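Local coordinates for protein 1-carboxybiuret hydrolase subunit AtzE (Pseudomonas sp., PDB 6C62) that hydrolyses 1-carboxybiuret to urea-1,3-dicarboxylate and ammonia, a step in the bacterial degradation of atrazine, at residues N139-G144 with G423-V428; P178-G183 with P370-S375. One frame throughout, in Å; residues are numbered along the deposited sequence. Where two conformers were deposited one is given.

Interaction 1 (N139-G144 with G423-V428)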
loop_
_atom_site.group_PDB
_atom_site.type_symbol
_atom_site.label_atom_id
_atom_site.label_comp_id
_atom_site.label_asym_id
_atom_site.label_seq_id
_atom_site.Cartn_x
_atom_site.Cartn_y
_atom_site.Cartn_z
ATOM N N ASN A 139 10.268 -36.550 2.106
ATOM C CA ASN A 139 9.206 -36.849 3.051
ATOM C C ASN A 139 9.601 -38.022 3.931
ATOM O O ASN A 139 9.841 -39.119 3.413
ATOM C CB ASN A 139 7.937 -37.181 2.285
ATOM C CG ASN A 139 6.716 -37.067 3.125
ATOM O OD1 ASN A 139 6.631 -37.699 4.176
ATOM N ND2 ASN A 139 5.745 -36.253 2.676
ATOM N N PRO A 140 9.614 -37.860 5.259
ATOM C CA PRO A 140 9.960 -38.990 6.119
ATOM C C PRO A 140 8.995 -40.143 6.073
ATOM O O PRO A 140 9.399 -41.217 6.420
ATOM C CB PRO A 140 9.963 -38.352 7.526
ATOM C CG PRO A 140 10.263 -36.946 7.288
ATOM C CD PRO A 140 9.500 -36.636 6.050
ATOM N N HIS A 141 7.755 -39.942 5.654
ATOM C CA HIS A 141 6.823 -41.090 5.492
ATOM C C HIS A 141 7.054 -41.880 4.202
ATOM O O HIS A 141 6.557 -43.017 4.073
ATOM C CB HIS A 141 5.361 -40.639 5.550
ATOM C CG HIS A 141 5.025 -39.916 6.822
ATOM N ND1 HIS A 141 5.159 -40.496 8.060
ATOM C CD2 HIS A 141 4.669 -38.621 7.047
ATOM C CE1 HIS A 141 4.827 -39.619 8.996
ATOM N NE2 HIS A 141 4.539 -38.464 8.410
ATOM N N ASP A 142 7.744 -41.287 3.227
ATOM C CA ASP A 142 8.118 -41.986 1.993
ATOM C C ASP A 142 9.125 -41.113 1.287
ATOM O O ASP A 142 8.766 -40.089 0.638
ATOM C CB ASP A 142 6.877 -42.233 1.148
ATOM C CG ASP A 142 7.181 -42.892 -0.218
ATOM O OD1 ASP A 142 8.337 -42.942 -0.664
ATOM O OD2 ASP A 142 6.218 -43.342 -0.874
ATOM N N THR A 143 10.392 -41.526 1.372
ATOM C CA THR A 143 11.467 -40.687 0.939
ATOM C C THR A 143 11.615 -40.519 -0.561
ATOM O O THR A 143 12.434 -39.717 -0.974
ATOM C CB THR A 143 12.799 -41.067 1.575
ATOM O OG1 THR A 143 13.141 -42.382 1.213
ATOM C CG2 THR A 143 12.724 -40.974 3.173
ATOM N N GLY A 144 10.788 -41.200 -1.365
ATOM C CA GLY A 144 10.712 -40.881 -2.794
ATOM C C GLY A 144 9.697 -39.747 -3.088
ATOM O O GLY A 144 9.523 -39.338 -4.234
ATOM N N GLY A 423 -1.274 -44.912 2.642
ATOM C CA GLY A 423 -0.784 -44.535 3.965
ATOM C C GLY A 423 -0.223 -43.123 4.100
ATOM O O GLY A 423 0.408 -42.846 5.110
ATOM N N MET A 424 -0.442 -42.231 3.120
ATOM C CA MET A 424 0.124 -40.863 3.187
ATOM C C MET A 424 -0.856 -39.895 3.842
ATOM O O MET A 424 -2.092 -40.042 3.712
ATOM C CB MET A 424 0.548 -40.366 1.806
ATOM C CG MET A 424 1.706 -41.123 1.164
ATOM S SD MET A 424 3.229 -41.039 2.117
ATOM C CE MET A 424 3.812 -39.374 1.789
ATOM N N PRO A 425 -0.328 -38.899 4.570
ATOM C CA PRO A 425 -1.266 -37.975 5.217
ATOM C C PRO A 425 -1.795 -36.855 4.267
ATOM O O PRO A 425 -1.287 -36.652 3.166
ATOM C CB PRO A 425 -0.428 -37.370 6.345
ATOM C CG PRO A 425 0.926 -37.323 5.770
ATOM C CD PRO A 425 1.066 -38.564 4.871
ATOM N N ILE A 426 -2.812 -36.161 4.746
ATOM C CA ILE A 426 -3.300 -34.951 4.116
ATOM C C ILE A 426 -3.895 -34.068 5.189
ATOM O O ILE A 426 -4.476 -34.545 6.147
ATOM C CB ILE A 426 -4.244 -35.271 2.940
ATOM C CG1 ILE A 426 -4.297 -34.122 1.959
ATOM C CG2 ILE A 426 -5.611 -35.636 3.453
ATOM C CD1 ILE A 426 -4.936 -34.499 0.640
ATOM N N GLY A 427 -3.670 -32.761 5.090
ATOM C CA GLY A 427 -4.070 -31.854 6.130
ATOM C C GLY A 427 -5.426 -31.224 5.882
ATOM O O GLY A 427 -5.898 -31.148 4.720
ATOM N N VAL A 428 -6.031 -30.749 6.978
ATOM C CA VAL A 428 -7.233 -29.950 6.902
ATOM C C VAL A 428 -6.956 -28.546 7.434
ATOM O O VAL A 428 -6.373 -28.393 8.519
ATOM C CB VAL A 428 -8.377 -30.648 7.697
ATOM C CG1 VAL A 428 -8.136 -30.626 9.178
ATOM C CG2 VAL A 428 -9.686 -29.956 7.456
#
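Met424 packs its thioether end against the turn from Asn139 to Asp142. Its chain is bent at chi2 and chi3 (-61° and -75°), which curls SD and CE back towards that turn. No hydrogen bond joins the segments; they meet by van der Waals packing. Met424 CE sits against the carboxamide of Asn139, 3.8 Å from Asn139 ND2. Met424 SD touches two methylene groups, 4.0 Å from Asp142 CB and 4.1 Å from His141 CB. Pro425 CG approaches the His141 ring obliquely, 4.2 Å from His141 CD2.

Polar groups bond within 139-144 or beyond both segments. Asn139 OD1 accepts from His141 N at 2.9 Å, in the carbonyl plane and on a lone pair. Asp142 N returns to Asn139 O at 3.0 Å. Asn139 ND2 donates to Leu181 O and Ile146 O. An alanine in place of Asn139 is likely to leave His141 N and the Leu181 and Ile146 carbonyls without their mate and to open a gap beside the methionine methyl. His141 NE2 pairs with Cys182 O. Asp142 OD1 accepts from Gly144 N, 30° out of the carboxylate plane. A type I beta turn and two successive Asx turns thus pack against the lead-in to strand 426-432.

Interaction 2 (P178-G183 with P370-S375)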
loop_
_atom_site.group_PDB
_atom_site.type_symbol
_atom_site.label_atom_id
_atom_site.label_comp_id
_atom_site.label_asym_id
_atom_site.label_seq_id
_atom_site.Cartn_x
_atom_site.Cartn_y
_atom_site.Cartn_z
ATOM N N PRO A 178 3.499 -28.004 3.669
ATOM C CA PRO A 178 4.313 -29.031 4.321
ATOM C C PRO A 178 3.674 -29.679 5.541
ATOM O O PRO A 178 3.913 -30.842 5.787
ATOM C CB PRO A 178 5.626 -28.309 4.702
ATOM C CG PRO A 178 5.367 -26.877 4.488
ATOM C CD PRO A 178 4.156 -26.694 3.610
ATOM N N ALA A 179 2.866 -28.957 6.296
ATOM C CA ALA A 179 2.122 -29.576 7.361
ATOM C C ALA A 179 1.224 -30.672 6.790
ATOM O O ALA A 179 1.195 -31.810 7.316
ATOM C CB ALA A 179 1.269 -28.562 8.123
ATOM N N SER A 180 0.531 -30.354 5.703
ATOM C CA SER A 180 -0.342 -31.337 5.037
ATOM C C SER A 180 0.427 -32.578 4.560
ATOM O O SER A 180 0.047 -33.729 4.861
ATOM C CB SER A 180 -1.046 -30.717 3.867
ATOM O OG SER A 180 -1.989 -31.568 3.246
ATOM N N LEU A 181 1.453 -32.332 3.764
ATOM C CA LEU A 181 2.201 -33.365 3.134
ATOM C C LEU A 181 3.081 -34.215 4.066
ATOM O O LEU A 181 3.221 -35.417 3.792
ATOM C CB LEU A 181 2.974 -32.839 1.968
ATOM C CG LEU A 181 2.172 -32.125 0.893
ATOM C CD1 LEU A 181 3.030 -31.959 -0.346
ATOM C CD2 LEU A 181 0.914 -32.895 0.543
ATOM N N CYS A 182 3.588 -33.631 5.152
ATOM C CA CYS A 182 4.394 -34.348 6.154
ATOM C C CYS A 182 3.566 -34.937 7.314
ATOM O O CYS A 182 4.110 -35.680 8.158
ATOM C CB CYS A 182 5.496 -33.458 6.700
ATOM S SG CYS A 182 6.809 -33.174 5.508
ATOM N N GLY A 183 2.286 -34.606 7.399
ATOM C CA GLY A 183 1.507 -35.076 8.487
ATOM C C GLY A 183 1.885 -34.489 9.833
ATOM O O GLY A 183 1.956 -35.215 10.831
ATOM N N PRO A 370 -9.712 -28.455 2.665
ATOM C CA PRO A 370 -8.492 -29.238 2.645
ATOM C C PRO A 370 -7.302 -28.320 2.501
ATOM O O PRO A 370 -7.433 -27.193 2.016
ATOM C CB PRO A 370 -8.649 -30.151 1.410
ATOM C CG PRO A 370 -9.977 -29.791 0.762
ATOM C CD PRO A 370 -10.414 -28.478 1.365
ATOM N N ALA A 371 -6.157 -28.776 2.976
ATOM C CA ALA A 371 -4.910 -28.027 2.850
ATOM C C ALA A 371 -4.228 -28.153 1.500
ATOM O O ALA A 371 -3.578 -27.195 1.019
ATOM C CB ALA A 371 -3.947 -28.448 3.948
ATOM N N THR A 372 -4.282 -29.332 0.897
ATOM C CA THR A 372 -3.670 -29.562 -0.406
ATOM C C THR A 372 -4.641 -30.420 -1.222
ATOM O O THR A 372 -5.473 -31.121 -0.622
ATOM C CB THR A 372 -2.311 -30.308 -0.272
ATOM O OG1 THR A 372 -2.467 -31.462 0.573
ATOM C CG2 THR A 372 -1.270 -29.420 0.286
ATOM N N PRO A 373 -4.589 -30.336 -2.565
ATOM C CA PRO A 373 -5.543 -31.093 -3.407
ATOM C C PRO A 373 -5.321 -32.599 -3.366
ATOM O O PRO A 373 -6.276 -33.342 -3.493
ATOM C CB PRO A 373 -5.316 -30.557 -4.809
ATOM C CG PRO A 373 -4.362 -29.444 -4.692
ATOM C CD PRO A 373 -3.705 -29.485 -3.357
ATOM N N ILE A 374 -4.073 -33.015 -3.152
ATOM C CA ILE A 374 -3.659 -34.385 -3.048
ATOM C C ILE A 374 -2.531 -34.514 -1.978
ATOM O O ILE A 374 -1.960 -33.501 -1.527
ATOM C CB ILE A 374 -3.058 -34.872 -4.403
ATOM C CG1 ILE A 374 -1.907 -33.961 -4.865
ATOM C CG2 ILE A 374 -4.084 -34.874 -5.532
ATOM C CD1 ILE A 374 -1.006 -34.575 -5.899
ATOM N N SER A 375 -2.198 -35.748 -1.624
ATOM C CA SER A 375 -1.033 -36.041 -0.781
ATOM C C SER A 375 0.267 -35.957 -1.580
ATOM O O SER A 375 0.232 -35.775 -2.802
ATOM C CB SER A 375 -1.182 -37.429 -0.162
ATOM O OG SER A 375 -2.191 -37.362 0.816
#
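The end of helix 176-182 packs here against the loop that leaves strand 366-370, in the buried interior of the amidase fold. Ser180 and Thr372 join the two by a hydrogen bond between hydroxyls. Ser180 OG donates to Thr372 OG1 at 2.7 Å. Thr372 OG1 in turn donates to Ile374 O at 3.0 Å, from above the carbonyl plane and 42° out of it. Two hydrogen bonds in series thus link the helix to a loop carbonyl. Ser180 OG lies anti to its own backbone nitrogen (chi1 -175°), which carries the hydroxyl out from the helix towards the loop. It also accepts from Gly427 N on strand 426-432, and this second bond helps fix its rotation.

The helix belongs to the amidase core. It starts just after Ser174, by similarity the acyl-ester nucleophile, whose side chain is about 10 Å from that of Thr372.

Nonpolar atoms close up around the hydroxyl pair. Ser180 CB meets Ala371 CB at 3.7 Å, and Thr372 CG2 lies 3.7 Å from Ser180 OG. Leu181 works through one branch. Leu181 CD2 lies alongside these hydroxyls, 3.6 Å from Ile374 O and 3.7 Å from Thr372 OG1, and reaches on to Ser375 C at 3.8 Å. Ile426 of the neighbouring strand packs on Ser180, Thr372 and Ser375. In one of its two conformers, Ser375 OG bonds to Pro425 O and Asn421 ND2.

Both contacts are largely buried. The centre of interaction 2 is about 11 Å from the centre of the chain, that of interaction 1 about 16 Å. Their own centres are 8 Å apart. Helix 176-182 belongs to interaction 2 and is also bonded by the turn of interaction 1. Probable hydrogen bonds join the two: Gly427 N is 2.8 Å from Ser180 OG, and Pro425 O is 2.6 Å from Ser375 OG in one conformer of that serine. Pro425 CG also packs on Gly183 N. Interaction 1 joins its segments by thioether and proline packing alone, with His141 and Asp142 partly exposed. Interaction 2 places a hydroxyl bond across its segments, with Ile374 and Ser375 partly exposed.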